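Local coordinates for protein methyl-coenzyme M reductase subunit beta (Methanosarcina barkeri, PDB 1E6Y) that forms part of the nickel-containing coenzyme F430 enzyme that releases methane from methyl-coenzyme M, using coenzyme B as reductant, in the last step of methanogenesis, at residues E[74-86]-E[98-110]. Residues are numbered along the deposited sequence; the frame is centred on the assembly and turned at random.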
loop_
_atom_site.group_PDB
_atom_site.type_symbol
_atom_site.label_atom_id
_atom_site.label_comp_id
_atom_site.label_asym_id
_atom_site.label_seq_id
_atom_site.Cartn_x
_atom_site.Cartn_y
_atom_site.Cartn_z
ATOM N N ILE E 74 21.643 30.680 3.540
ATOM C CA ILE E 74 20.543 30.630 2.584
ATOM C C ILE E 74 19.660 31.872 2.706
ATOM O O ILE E 74 19.401 32.556 1.716
ATOM C CB ILE E 74 19.669 29.370 2.800
ATOM C CG1 ILE E 74 20.546 28.110 2.810
ATOM C CG2 ILE E 74 18.598 29.285 1.719
ATOM C CD1 ILE E 74 21.293 27.850 1.515
ATOM N N VAL E 75 19.245 32.179 3.932
ATOM C CA VAL E 75 18.347 33.298 4.193
ATOM C C VAL E 75 18.988 34.647 3.850
ATOM O O VAL E 75 18.342 35.515 3.261
ATOM C CB VAL E 75 17.888 33.292 5.673
ATOM C CG1 VAL E 75 17.058 34.535 5.985
ATOM C CG2 VAL E 75 17.072 32.036 5.954
ATOM N N GLY E 76 20.275 34.789 4.155
ATOM C CA GLY E 76 20.977 36.028 3.866
ATOM C C GLY E 76 21.201 36.275 2.386
ATOM O O GLY E 76 21.534 37.389 1.979
ATOM N N ASN E 77 21.013 35.235 1.579
ATOM C CA ASN E 77 21.166 35.333 0.131
ATOM C C ASN E 77 19.837 35.072 -0.575
ATOM O O ASN E 77 19.812 34.744 -1.761
ATOM C CB ASN E 77 22.218 34.329 -0.354
ATOM C CG ASN E 77 23.629 34.737 0.017
ATOM O OD1 ASN E 77 24.240 35.566 -0.653
ATOM N ND2 ASN E 77 24.147 34.171 1.099
ATOM N N ALA E 78 18.738 35.296 0.141
ATOM C CA ALA E 78 17.400 34.939 -0.330
ATOM C C ALA E 78 17.019 35.588 -1.659
ATOM O O ALA E 78 16.374 34.957 -2.499
ATOM C CB ALA E 78 16.364 35.285 0.729
ATOM N N ASP E 79 17.402 36.849 -1.839
ATOM C CA ASP E 79 17.085 37.572 -3.067
ATOM C C ASP E 79 17.818 37.010 -4.280
ATOM O O ASP E 79 17.221 36.828 -5.342
ATOM C CB ASP E 79 17.406 39.059 -2.908
ATOM C CG ASP E 79 16.351 39.797 -2.114
ATOM O OD1 ASP E 79 15.157 39.713 -2.479
ATOM O OD2 ASP E 79 16.712 40.448 -1.112
ATOM N N ALA E 80 19.110 36.737 -4.116
ATOM C CA ALA E 80 19.914 36.150 -5.183
ATOM C C ALA E 80 19.427 34.735 -5.498
ATOM O O ALA E 80 19.341 34.340 -6.663
ATOM C CB ALA E 80 21.382 36.127 -4.779
ATOM N N ILE E 81 19.030 34.011 -4.456
ATOM C CA ILE E 81 18.481 32.672 -4.621
ATOM C C ILE E 81 17.153 32.712 -5.380
ATOM O O ILE E 81 16.989 32.007 -6.375
ATOM C CB ILE E 81 18.304 31.976 -3.248
ATOM C CG1 ILE E 81 19.684 31.627 -2.680
ATOM C CG2 ILE E 81 17.447 30.713 -3.388
ATOM C CD1 ILE E 81 19.656 31.039 -1.287
ATOM N N ALA E 82 16.280 33.645 -5.004
ATOM C CA ALA E 82 15.006 33.835 -5.696
ATOM C C ALA E 82 15.207 34.138 -7.182
ATOM O O ALA E 82 14.501 33.592 -8.033
ATOM C CB ALA E 82 14.210 34.959 -5.034
ATOM N N GLU E 83 16.195 34.977 -7.488
ATOM C CA GLU E 83 16.504 35.351 -8.869
ATOM C C GLU E 83 16.894 34.132 -9.691
ATOM O O GLU E 83 16.404 33.937 -10.804
ATOM C CB GLU E 83 17.666 36.346 -8.913
ATOM C CG GLU E 83 17.371 37.728 -8.370
ATOM C CD GLU E 83 18.625 38.588 -8.283
ATOM O OE1 GLU E 83 19.395 38.624 -9.273
ATOM O OE2 GLU E 83 18.851 39.209 -7.218
ATOM N N ASN E 84 17.830 33.354 -9.154
ATOM C CA ASN E 84 18.378 32.213 -9.873
ATOM C C ASN E 84 17.362 31.084 -9.977
ATOM O O ASN E 84 17.293 30.398 -10.999
ATOM C CB ASN E 84 19.647 31.712 -9.184
ATOM C CG ASN E 84 20.479 30.826 -10.083
ATOM O OD1 ASN E 84 21.094 31.298 -11.042
ATOM N ND2 ASN E 84 20.465 29.525 -9.811
ATOM N N VAL E 85 16.555 30.920 -8.933
ATOM C CA VAL E 85 15.466 29.948 -8.948
ATOM C C VAL E 85 14.461 30.276 -10.053
ATOM O O VAL E 85 14.076 29.396 -10.818
ATOM C CB VAL E 85 14.758 29.884 -7.564
ATOM C CG1 VAL E 85 13.417 29.160 -7.669
ATOM C CG2 VAL E 85 15.653 29.165 -6.565
ATOM N N LYS E 86 14.138 31.556 -10.216
ATOM C CA LYS E 86 13.237 31.978 -11.285
ATOM C C LYS E 86 13.805 31.652 -12.666
ATOM O O LYS E 86 13.068 31.223 -13.555
ATOM C CB LYS E 86 12.937 33.479 -11.192
ATOM C CG LYS E 86 12.063 33.982 -12.335
ATOM C CD LYS E 86 11.455 35.345 -12.067
ATOM C CE LYS E 86 10.473 35.708 -13.175
ATOM N NZ LYS E 86 9.793 37.012 -12.936
ATOM N N ASN E 98 6.757 33.049 -11.467
ATOM C CA ASN E 98 6.788 34.031 -10.393
ATOM C C ASN E 98 7.453 33.446 -9.156
ATOM O O ASN E 98 7.002 32.435 -8.619
ATOM C CB ASN E 98 5.364 34.489 -10.063
ATOM C CG ASN E 98 5.336 35.686 -9.134
ATOM O OD1 ASN E 98 6.125 36.621 -9.281
ATOM N ND2 ASN E 98 4.428 35.660 -8.162
ATOM N N VAL E 99 8.583 34.031 -8.771
ATOM C CA VAL E 99 9.294 33.612 -7.569
ATOM C C VAL E 99 9.471 34.802 -6.629
ATOM O O VAL E 99 10.160 35.774 -6.954
ATOM C CB VAL E 99 10.676 33.010 -7.910
ATOM C CG1 VAL E 99 11.360 32.509 -6.642
ATOM C CG2 VAL E 99 10.518 31.874 -8.908
ATOM N N ILE E 100 8.818 34.723 -5.474
ATOM C CA ILE E 100 8.759 35.832 -4.529
ATOM C C ILE E 100 9.388 35.439 -3.197
ATOM O O ILE E 100 9.146 34.348 -2.678
ATOM C CB ILE E 100 7.291 36.272 -4.277
ATOM C CG1 ILE E 100 6.645 36.721 -5.588
ATOM C CG2 ILE E 100 7.242 37.409 -3.267
ATOM C CD1 ILE E 100 5.161 36.995 -5.467
ATOM N N LYS E 101 10.212 36.335 -2.665
ATOM C CA LYS E 101 10.751 36.201 -1.319
ATOM C C LYS E 101 9.700 36.637 -0.296
ATOM O O LYS E 101 9.107 37.709 -0.421
ATOM C CB LYS E 101 12.009 37.064 -1.180
ATOM C CG LYS E 101 12.698 36.952 0.164
ATOM C CD LYS E 101 13.803 37.985 0.311
ATOM C CE LYS E 101 13.241 39.387 0.461
ATOM N NZ LYS E 101 14.323 40.366 0.750
ATOM N N VAL E 102 9.444 35.779 0.687
ATOM C CA VAL E 102 8.466 36.064 1.737
ATOM C C VAL E 102 9.086 35.871 3.127
ATOM O O VAL E 102 10.081 35.153 3.274
ATOM C CB VAL E 102 7.163 35.186 1.556
ATOM C CG1 VAL E 102 7.349 34.163 0.440
ATOM C CG2 VAL E 102 6.771 34.481 2.853
ATOM N N LYS E 103 8.563 36.605 4.113
ATOM C CA LYS E 103 9.013 36.522 5.509
ATOM C C LYS E 103 10.471 36.935 5.697
ATOM O O LYS E 103 11.234 36.255 6.390
ATOM C CB LYS E 103 8.818 35.104 6.062
ATOM C CG LYS E 103 7.396 34.765 6.472
ATOM C CD LYS E 103 7.334 33.384 7.117
ATOM C CE LYS E 103 7.954 32.314 6.222
ATOM N NZ LYS E 103 7.648 30.933 6.688
ATOM N N GLY E 104 10.858 38.043 5.070
ATOM C CA GLY E 104 12.223 38.524 5.181
ATOM C C GLY E 104 13.261 37.515 4.724
ATOM O O GLY E 104 14.375 37.478 5.250
ATOM N N GLY E 105 12.874 36.648 3.793
ATOM C CA GLY E 105 13.823 35.720 3.208
ATOM C C GLY E 105 13.830 34.341 3.833
ATOM O O GLY E 105 14.677 33.513 3.496
ATOM N N LYS E 106 12.881 34.081 4.728
ATOM C CA LYS E 106 12.788 32.776 5.370
ATOM C C LYS E 106 12.107 31.732 4.490
ATOM O O LYS E 106 12.293 30.533 4.691
ATOM C CB LYS E 106 12.055 32.892 6.707
ATOM C CG LYS E 106 12.911 33.468 7.817
ATOM C CD LYS E 106 12.119 33.603 9.103
ATOM C CE LYS E 106 13.029 33.907 10.282
ATOM N NZ LYS E 106 13.967 32.776 10.560
ATOM N N SER E 107 11.373 32.189 3.477
ATOM C CA SER E 107 10.715 31.277 2.546
ATOM C C SER E 107 10.488 31.902 1.173
ATOM O O SER E 107 10.616 33.116 1.006
ATOM C CB SER E 107 9.381 30.800 3.126
ATOM O OG SER E 107 8.458 31.866 3.243
ATOM N N LEU E 108 10.214 31.054 0.183
ATOM C CA LEU E 108 9.921 31.502 -1.176
ATOM C C LEU E 108 8.562 30.990 -1.635
ATOM O O LEU E 108 8.166 29.875 -1.299
ATOM C CB LEU E 108 10.981 30.993 -2.161
ATOM C CG LEU E 108 12.439 31.428 -2.017
ATOM C CD1 LEU E 108 13.280 30.701 -3.059
ATOM C CD2 LEU E 108 12.564 32.938 -2.181
ATOM N N LEU E 109 7.865 31.806 -2.420
ATOM C CA LEU E 109 6.791 31.324 -3.278
ATOM C C LEU E 109 7.387 31.025 -4.648
ATOM O O LEU E 109 8.029 31.887 -5.251
ATOM C CB LEU E 109 5.694 32.388 -3.417
ATOM C CG LEU E 109 4.593 32.148 -4.457
ATOM C CD1 LEU E 109 3.743 30.942 -4.071
ATOM C CD2 LEU E 109 3.726 33.394 -4.575
ATOM N N ILE E 110 7.262 29.779 -5.092
ATOM C CA ILE E 110 7.697 29.410 -6.434
ATOM C C ILE E 110 6.494 29.000 -7.264
ATOM O O ILE E 110 5.886 27.956 -7.021
ATOM C CB ILE E 110 8.710 28.240 -6.414
ATOM C CG1 ILE E 110 9.904 28.589 -5.523
ATOM C CG2 ILE E 110 9.190 27.938 -7.838
ATOM C CD1 ILE E 110 10.930 27.487 -5.428
HETATM O O HOH W 1 8.896 36.718 -10.078
#
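Val-99 sits against the last turn of the 74-86 segment with one branch on Ala-82 and Val-85 and the other on Lys-86. With CG1 anti to the backbone N, that methyl lies 3.6 Å from Ala-82 O and also meets Val-85 CG1, while CG2 packs 3.6 Å from Lys-86 CA. Val-85 crosses Val-99 at about a right angle, and its own CG1 also reaches Ile-110 CD1 (3.7 Å). Beside them Leu-108 spreads its fork against the helix: CD2 meets Ala-82 CB at 3.9 Å, and CD1 touches Ile-81 CG2 more loosely. At the other end Ala-78 CB rests 3.6 Å from Gly-105 CA, where the close approach of helix and turn, together with a positive-phi backbone, leaves no room for a side chain on Gly-105, and both methyls of Val-75 lie against Gly-105 O.

These contacts lay the helix over one face of a beta hairpin at the edge of a four-stranded antiparallel sheet, where strand 107-111 also pairs with strand 41-45. The helix runs nearly antiparallel to strand 98-102 (166°). The hairpin turn closes on Val-102 O, which accepts Gly-105 N and Ser-107 N from opposite faces of its plane, and Lys-106 and Ser-107 form a classic beta bulge opposite Val-102. Helix 405-416 packs on the other face through Ser-107 and Leu-109.

Toward solvent the apolar packing gives way to longer polar links. Lys-101 runs past Ala-78 CB and bends at chi3 (71°), which brings NZ within 3.0 Å of Asp-79 OD2 in a salt bridge; the ammonium meets this oxygen on its syn side, 28° out of the carboxylate plane, and bonds only weakly to OD1. Farther along, the extended Lys-86 reaches strand 98-102 through a water that accepts from Lys-86 NZ and Val-99 N and donates to Asn-98 OD1.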